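Local coordinates for protein bacterioferritin (Rhodobacter capsulatus, PDB 1JGC) that probably stores iron, oxidising Fe(2+) with dioxygen at a ferroxidase centre and depositing Fe(3+) oxide mineral inside a hollow, heme-binding shell of 24 subunits, at residues Glu46-Ile49 with Glu50-His54; Ile22-Tyr25 with Trp26-Arg30. One frame throughout, in Å; residues are numbered along the deposited sequence.

How the interactions relate
Interaction 2, on helix 5-34, comes first along the chain, and interaction 1 follows on the next helix, 38-64; their centres lie about 11 Å apart. Each is a local contact within one helix, and the two meet where these helices pack. There Ser48 OG lies 2.9 Å from Ile22 O, a probable hydrogen bond, and Ser48 CB sits against Tyr25 CB at 3.5 Å. Both contacts also reach the same heme: Met52 of interaction 1 binds its iron, while Trp26 of interaction 2 packs beside its rim. Two neighbouring helices of the ferritin-like bundle thus build one wall of a heme pocket shared between two subunits.

Interaction 1: Glu46-Ile49 with Glu50-His54; sequences EESI and EEMGH. With HEM (protoporphyrin IX containing Fe), chain D.
On the heme-facing side of helix 38-64, Ile49 and Met52 reach the heme, and Ser48 backs the methionine within one helical turn. Met52 sends SD to the heme iron at 2.6 Å as an axial ligand. With CG beside the backbone N (chi1 -75°) and the chain bent at its last torsion, the methyl CE turns back toward the preceding turn. Met52 CE ends 3.2 Å from Ser48 OG and 3.7 Å from Ile49 CG1, the isoleucine and methionine side chains crossing obliquely. The other branch of Ile49 goes to the porphyrin, CG2 lying 3.7 Å from CBA in a heme propionate arm. Replacing Met52 with an alanine would probably leave the iron without its axial sulfur from this subunit and open a gap beside Ser48 and Ile49.

Backbone bonds hold the turn, among them Met52 N to Ser48 O at 3.1 Å and Glu51 N to Glu47 O. Away from the heme, His54 ND1 makes a weak bond of 3.3 Å to Glu51 OE1; both residues belong to the dinuclear iron site, which is metal-free in this crystal. Glu50 OE1 is hydrogen-bonded to His130 of helix 114-144, and Ser48 OG turns to helix 5-34, to Ile22 O. Helix 38-64 therefore lies between the diiron site inside the four-helix bundle and the dimer interface, where Met52 of the second subunit supplies the other sulfur to the same iron.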
loop_
_atom_site.group_PDB
_atom_site.type_symbol
_atom_site.label_atom_id
_atom_site.label_comp_id
_atom_site.label_asym_id
_atom_site.label_seq_id
_atom_site.Cartn_x
_atom_site.Cartn_y
_atom_site.Cartn_z
ATOM N N GLU A 46 13.133 -30.647 -21.476
ATOM C CA GLU A 46 13.763 -29.370 -21.778
ATOM C C GLU A 46 14.600 -29.447 -23.058
ATOM O O GLU A 46 14.484 -28.593 -23.936
ATOM C CB GLU A 46 14.657 -28.920 -20.621
ATOM C CG GLU A 46 13.932 -28.281 -19.450
ATOM C CD GLU A 46 14.859 -28.056 -18.240
ATOM O OE1 GLU A 46 16.015 -27.580 -18.439
ATOM O OE2 GLU A 46 14.425 -28.354 -17.095
ATOM N N GLU A 47 15.446 -30.467 -23.162
ATOM C CA GLU A 47 16.287 -30.625 -24.340
ATOM C C GLU A 47 15.457 -30.783 -25.611
ATOM O O GLU A 47 15.818 -30.255 -26.655
ATOM C CB GLU A 47 17.233 -31.815 -24.158
ATOM C CG GLU A 47 18.259 -31.629 -23.037
ATOM C CD GLU A 47 19.039 -32.921 -22.730
ATOM O OE1 GLU A 47 18.395 -33.991 -22.615
ATOM O OE2 GLU A 47 20.290 -32.875 -22.596
ATOM N N SER A 48 14.343 -31.499 -25.524
ATOM C CA SER A 48 13.472 -31.693 -26.679
ATOM C C SER A 48 12.901 -30.348 -27.129
ATOM O O SER A 48 12.835 -30.053 -28.320
ATOM C CB SER A 48 12.325 -32.658 -26.330
ATOM O OG SER A 48 11.419 -32.834 -27.411
ATOM N N ILE A 49 12.483 -29.536 -26.169
ATOM C CA ILE A 49 11.934 -28.221 -26.475
ATOM C C ILE A 49 13.027 -27.272 -26.996
ATOM O O ILE A 49 12.743 -26.332 -27.729
ATOM C CB ILE A 49 11.204 -27.642 -25.233
ATOM C CG1 ILE A 49 9.977 -28.510 -24.945
ATOM C CG2 ILE A 49 10.781 -26.205 -25.469
ATOM C CD1 ILE A 49 9.144 -28.079 -23.772
ATOM N N GLU A 50 14.280 -27.520 -26.630
ATOM C CA GLU A 50 15.365 -26.690 -27.141
ATOM C C GLU A 50 15.499 -26.994 -28.628
ATOM O O GLU A 50 15.598 -26.084 -29.449
ATOM C CB GLU A 50 16.693 -27.010 -26.451
ATOM C CG GLU A 50 16.997 -26.146 -25.236
ATOM C CD GLU A 50 18.383 -26.433 -24.632
ATOM O OE1 GLU A 50 19.406 -26.311 -25.380
ATOM O OE2 GLU A 50 18.441 -26.778 -23.416
ATOM N N GLU A 51 15.498 -28.279 -28.972
ATOM C CA GLU A 51 15.625 -28.676 -30.358
ATOM C C GLU A 51 14.471 -28.144 -31.199
ATOM O O GLU A 51 14.646 -27.823 -32.370
ATOM C CB GLU A 51 15.702 -30.200 -30.476
ATOM C CG GLU A 51 16.943 -30.812 -29.834
ATOM C CD GLU A 51 18.232 -30.158 -30.312
ATOM O OE1 GLU A 51 18.445 -30.072 -31.544
ATOM O OE2 GLU A 51 19.032 -29.730 -29.451
ATOM N N MET A 52 13.286 -28.067 -30.612
ATOM C CA MET A 52 12.146 -27.555 -31.347
ATOM C C MET A 52 12.488 -26.140 -31.779
ATOM O O MET A 52 12.197 -25.732 -32.902
ATOM C CB MET A 52 10.899 -27.558 -30.464
ATOM C CG MET A 52 10.307 -28.945 -30.246
ATOM S SD MET A 52 8.982 -28.973 -29.002
ATOM C CE MET A 52 9.440 -30.438 -28.076
ATOM N N GLY A 53 13.128 -25.399 -30.881
ATOM C CA GLY A 53 13.518 -24.036 -31.187
ATOM C C GLY A 53 14.514 -23.975 -32.335
ATOM O O GLY A 53 14.409 -23.121 -33.216
ATOM N N HIS A 54 15.491 -24.875 -32.321
ATOM C CA HIS A 54 16.494 -24.930 -33.378
ATOM C C HIS A 54 15.799 -25.197 -34.705
ATOM O O HIS A 54 16.049 -24.516 -35.694
ATOM C CB HIS A 54 17.504 -26.054 -33.101
ATOM C CG HIS A 54 18.390 -25.796 -31.922
ATOM N ND1 HIS A 54 19.091 -26.798 -31.286
ATOM C CD2 HIS A 54 18.713 -24.646 -31.284
ATOM C CE1 HIS A 54 19.808 -26.276 -30.307
ATOM N NE2 HIS A 54 19.598 -24.972 -30.284
HETATM C CHA HEM D . 6.099 -26.613 -27.665
HETATM C CHB HEM D . 7.724 -26.401 -32.230
HETATM C CHC HEM D . 7.324 -31.177 -32.482
HETATM C CHD HEM D . 5.124 -31.317 -28.210
HETATM C C1A HEM D . 6.770 -26.190 -28.812
HETATM C C2A HEM D . 7.669 -25.062 -28.957
HETATM C C3A HEM D . 7.770 -24.814 -30.311
HETATM C C4A HEM D . 7.381 -26.058 -30.938
HETATM C CMA HEM D . 8.434 -23.604 -30.992
HETATM C CAA HEM D . 8.618 -24.458 -27.923
HETATM C CBA HEM D . 8.051 -23.972 -26.602
HETATM C CGA HEM D . 7.116 -22.801 -26.764
HETATM O O1A HEM D . 6.555 -22.357 -25.734
HETATM O O2A HEM D . 6.943 -22.325 -27.911
HETATM C C1B HEM D . 7.777 -27.693 -32.716
HETATM C C2B HEM D . 8.306 -28.075 -34.015
HETATM C C3B HEM D . 8.129 -29.431 -34.131
HETATM C C4B HEM D . 7.591 -29.878 -32.844
HETATM C CMB HEM D . 8.966 -27.163 -35.048
HETATM C CAB HEM D . 8.502 -30.164 -35.257
HETATM C CBB HEM D . 7.794 -31.212 -35.819
HETATM C C1C HEM D . 6.805 -31.644 -31.295
HETATM C C2C HEM D . 6.689 -33.049 -30.958
HETATM C C3C HEM D . 6.072 -33.115 -29.728
HETATM C C4C HEM D . 5.774 -31.730 -29.365
HETATM C CMC HEM D . 7.183 -34.223 -31.820
HETATM C CAC HEM D . 5.829 -34.255 -28.959
HETATM C CBC HEM D . 5.633 -35.545 -29.425
HETATM C C1D HEM D . 5.126 -30.034 -27.696
HETATM C C2D HEM D . 4.576 -29.663 -26.399
HETATM C C3D HEM D . 4.843 -28.318 -26.229
HETATM C C4D HEM D . 5.602 -27.885 -27.410
HETATM C CMD HEM D . 3.836 -30.575 -25.412
HETATM C CAD HEM D . 4.258 -27.504 -25.070
HETATM C CBD HEM D . 5.214 -26.963 -24.023
HETATM C CGD HEM D . 4.488 -26.362 -22.817
HETATM O O1D HEM D . 3.554 -25.545 -23.021
HETATM O O2D HEM D . 4.861 -26.700 -21.667
HETATM N NA HEM D . 6.917 -26.947 -29.963
HETATM N NB HEM D . 7.386 -28.814 -31.982
HETATM N NC HEM D . 6.384 -30.847 -30.259
HETATM N ND HEM D . 5.747 -28.941 -28.307
HETATM FE FE HEM D . 6.644 -28.884 -30.111
#

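Interaction 2: Ile22-Tyr25 with Trp26-Arg30; sequences ISQY and WVHFR. With HEM (protoporphyrin IX containing Fe), chain D.
Ile22 to Arg30 form two turns of helix 5-34 whose one side, with Ile22 and Trp26, borders the heme pocket, while Gln24 and His28 pack together on another. The turns are joined by regular i to i+4 backbone bonds: Trp26 N to Ile22 O at 3.0 Å, Val27 N to Ser23 O, His28 N to Gln24 O, and Phe29 N to Tyr25 O at 2.8 Å.

Trp26 carries the heme contact. Its CG stands anti to the backbone N (chi1 -159°), which swings the indole out beside the porphyrin. One face receives the heme vinyl group, CAC lying 3.7 Å above the ring plane near the rim, and CH2 at the far end of the indole comes 3.6 Å from the heme methyl CMD. Phe29 takes the opposite face with CD2, and the indole NE1 in turn lies in the plane of the phenyl ring, at its edge. Beyond it, Phe29 CE2 packs over a face of the Arg30 guanidinium. Ile22 adds a looser touch, CG2 being 4.0 Å from the heme methyl CMC.

Gln24 and His28 run side by side and point the same way, amide and imidazole planes 48° apart, with Gln24 CG 3.9 Å from His28 CE1. The backbone carbonyl oxygen Gln24 O sits 3.2 Å above the plane of the His28 ring, toward its rim. Their polar ends are held outside this helix, Gln24 OE1 by Arg78 N and His28 NE2 by Gly80 N. Asp90 also takes a hydrogen bond from Gln24 NE2 and a weak one from His28 ND1.

Asp56 of the second subunit accepts a hydrogen bond from Trp26 NE1 and forms a salt bridge with Arg30 NE. One acidic group thus probably fixes the rotation of the indole against the heme while balancing the arginine charge across the dimer interface.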
loop_
_atom_site.group_PDB
_atom_site.type_symbol
_atom_site.label_atom_id
_atom_site.label_comp_id
_atom_site.label_asym_id
_atom_site.label_seq_id
_atom_site.Cartn_x
_atom_site.Cartn_y
_atom_site.Cartn_z
ATOM N N ILE A 22 14.301 -34.103 -31.503
ATOM C CA ILE A 22 13.084 -33.731 -30.802
ATOM C C ILE A 22 12.307 -34.964 -30.368
ATOM O O ILE A 22 11.956 -35.106 -29.201
ATOM C CB ILE A 22 12.167 -32.862 -31.688
ATOM C CG1 ILE A 22 12.831 -31.516 -31.959
ATOM C CG2 ILE A 22 10.818 -32.672 -31.018
ATOM C CD1 ILE A 22 12.071 -30.668 -32.936
ATOM N N SER A 23 12.036 -35.862 -31.304
ATOM C CA SER A 23 11.280 -37.055 -30.975
ATOM C C SER A 23 12.033 -38.010 -30.069
ATOM O O SER A 23 11.427 -38.655 -29.211
ATOM C CB SER A 23 10.858 -37.776 -32.246
ATOM O OG SER A 23 9.939 -36.982 -32.968
ATOM N N GLN A 24 13.347 -38.101 -30.245
ATOM C CA GLN A 24 14.125 -39.003 -29.415
ATOM C C GLN A 24 14.102 -38.524 -27.966
ATOM O O GLN A 24 13.926 -39.321 -27.052
ATOM C CB GLN A 24 15.567 -39.109 -29.930
ATOM C CG GLN A 24 16.412 -40.151 -29.199
ATOM C CD GLN A 24 17.788 -40.325 -29.822
ATOM O OE1 GLN A 24 17.920 -40.798 -30.954
ATOM N NE2 GLN A 24 18.820 -39.937 -29.087
ATOM N N TYR A 25 14.265 -37.221 -27.761
ATOM C CA TYR A 25 14.258 -36.664 -26.414
ATOM C C TYR A 25 12.881 -36.784 -25.787
ATOM O O TYR A 25 12.759 -37.088 -24.595
ATOM C CB TYR A 25 14.668 -35.191 -26.422
ATOM C CG TYR A 25 16.154 -34.944 -26.577
ATOM C CD1 TYR A 25 17.072 -35.498 -25.681
ATOM C CD2 TYR A 25 16.642 -34.159 -27.615
ATOM C CE1 TYR A 25 18.443 -35.277 -25.823
ATOM C CE2 TYR A 25 17.998 -33.930 -27.770
ATOM C CZ TYR A 25 18.897 -34.492 -26.876
ATOM O OH TYR A 25 20.251 -34.286 -27.063
ATOM N N TRP A 26 11.841 -36.556 -26.585
ATOM C CA TRP A 26 10.492 -36.629 -26.052
ATOM C C TRP A 26 10.103 -38.038 -25.638
ATOM O O TRP A 26 9.442 -38.223 -24.624
ATOM C CB TRP A 26 9.475 -36.075 -27.051
ATOM C CG TRP A 26 8.213 -35.667 -26.368
ATOM C CD1 TRP A 26 7.133 -36.456 -26.095
ATOM C CD2 TRP A 26 7.951 -34.400 -25.748
ATOM N NE1 TRP A 26 6.218 -35.763 -25.338
ATOM C CE2 TRP A 26 6.696 -34.501 -25.107
ATOM C CE3 TRP A 26 8.658 -33.196 -25.665
ATOM C CZ2 TRP A 26 6.132 -33.436 -24.389
ATOM C CZ3 TRP A 26 8.101 -32.141 -24.954
ATOM C CH2 TRP A 26 6.848 -32.270 -24.322
ATOM N N VAL A 27 10.507 -39.035 -26.414
ATOM C CA VAL A 27 10.192 -40.407 -26.057
ATOM C C VAL A 27 10.952 -40.743 -24.772
ATOM O O VAL A 27 10.422 -41.392 -23.879
ATOM C CB VAL A 27 10.603 -41.401 -27.178
ATOM C CG1 VAL A 27 10.354 -42.819 -26.723
ATOM C CG2 VAL A 27 9.815 -41.126 -28.437
ATOM N N HIS A 28 12.195 -40.289 -24.683
ATOM C CA HIS A 28 13.004 -40.545 -23.506
ATOM C C HIS A 28 12.386 -39.902 -22.283
ATOM O O HIS A 28 12.422 -40.466 -21.188
ATOM C CB HIS A 28 14.424 -40.037 -23.726
ATOM C CG HIS A 28 15.265 -40.964 -24.542
ATOM N ND1 HIS A 28 16.515 -40.625 -25.007
ATOM C CD2 HIS A 28 15.044 -42.237 -24.952
ATOM C CE1 HIS A 28 17.030 -41.649 -25.665
ATOM N NE2 HIS A 28 16.157 -42.640 -25.646
ATOM N N PHE A 29 11.811 -38.720 -22.470
ATOM C CA PHE A 29 11.148 -38.015 -21.377
ATOM C C PHE A 29 10.006 -38.899 -20.864
ATOM O O PHE A 29 9.928 -39.206 -19.678
ATOM C CB PHE A 29 10.623 -36.659 -21.880
ATOM C CG PHE A 29 9.376 -36.186 -21.187
ATOM C CD1 PHE A 29 9.359 -35.968 -19.820
ATOM C CD2 PHE A 29 8.210 -35.967 -21.911
ATOM C CE1 PHE A 29 8.198 -35.542 -19.183
ATOM C CE2 PHE A 29 7.042 -35.539 -21.280
ATOM C CZ PHE A 29 7.035 -35.326 -19.918
ATOM N N ARG A 30 9.145 -39.328 -21.776
ATOM C CA ARG A 30 8.016 -40.167 -21.421
ATOM C C ARG A 30 8.445 -41.474 -20.774
ATOM O O ARG A 30 7.892 -41.888 -19.756
ATOM C CB ARG A 30 7.162 -40.432 -22.660
ATOM C CG ARG A 30 6.127 -39.357 -22.881
ATOM C CD ARG A 30 5.212 -39.347 -21.687
ATOM N NE ARG A 30 4.409 -38.140 -21.571
ATOM C CZ ARG A 30 3.836 -37.751 -20.437
ATOM N NH1 ARG A 30 3.985 -38.471 -19.338
ATOM N NH2 ARG A 30 3.113 -36.644 -20.401
HETATM C CHA HEM D . 6.099 -26.613 -27.665
HETATM C CHB HEM D . 7.724 -26.401 -32.230
HETATM C CHC HEM D . 7.324 -31.177 -32.482
HETATM C CHD HEM D . 5.124 -31.317 -28.210
HETATM C C1A HEM D . 6.770 -26.190 -28.812
HETATM C C2A HEM D . 7.669 -25.062 -28.957
HETATM C C3A HEM D . 7.770 -24.814 -30.311
HETATM C C4A HEM D . 7.381 -26.058 -30.938
HETATM C CMA HEM D . 8.434 -23.604 -30.992
HETATM C CAA HEM D . 8.618 -24.458 -27.923
HETATM C CBA HEM D . 8.051 -23.972 -26.602
HETATM C CGA HEM D . 7.116 -22.801 -26.764
HETATM O O1A HEM D . 6.555 -22.357 -25.734
HETATM O O2A HEM D . 6.943 -22.325 -27.911
HETATM C C1B HEM D . 7.777 -27.693 -32.716
HETATM C C2B HEM D . 8.306 -28.075 -34.015
HETATM C C3B HEM D . 8.129 -29.431 -34.131
HETATM C C4B HEM D . 7.591 -29.878 -32.844
HETATM C CMB HEM D . 8.966 -27.163 -35.048
HETATM C CAB HEM D . 8.502 -30.164 -35.257
HETATM C CBB HEM D . 7.794 -31.212 -35.819
HETATM C C1C HEM D . 6.805 -31.644 -31.295
HETATM C C2C HEM D . 6.689 -33.049 -30.958
HETATM C C3C HEM D . 6.072 -33.115 -29.728
HETATM C C4C HEM D . 5.774 -31.730 -29.365
HETATM C CMC HEM D . 7.183 -34.223 -31.820
HETATM C CAC HEM D . 5.829 -34.255 -28.959
HETATM C CBC HEM D . 5.633 -35.545 -29.425
HETATM C C1D HEM D . 5.126 -30.034 -27.696
HETATM C C2D HEM D . 4.576 -29.663 -26.399
HETATM C C3D HEM D . 4.843 -28.318 -26.229
HETATM C C4D HEM D . 5.602 -27.885 -27.410
HETATM C CMD HEM D . 3.836 -30.575 -25.412
HETATM C CAD HEM D . 4.258 -27.504 -25.070
HETATM C CBD HEM D . 5.214 -26.963 -24.023
HETATM C CGD HEM D . 4.488 -26.362 -22.817
HETATM O O1D HEM D . 3.554 -25.545 -23.021
HETATM O O2D HEM D . 4.861 -26.700 -21.667
HETATM N NA HEM D . 6.917 -26.947 -29.963
HETATM N NB HEM D . 7.386 -28.814 -31.982
HETATM N NC HEM D . 6.384 -30.847 -30.259
HETATM N ND HEM D . 5.747 -28.941 -28.307
HETATM FE FE HEM D . 6.644 -28.884 -30.111
#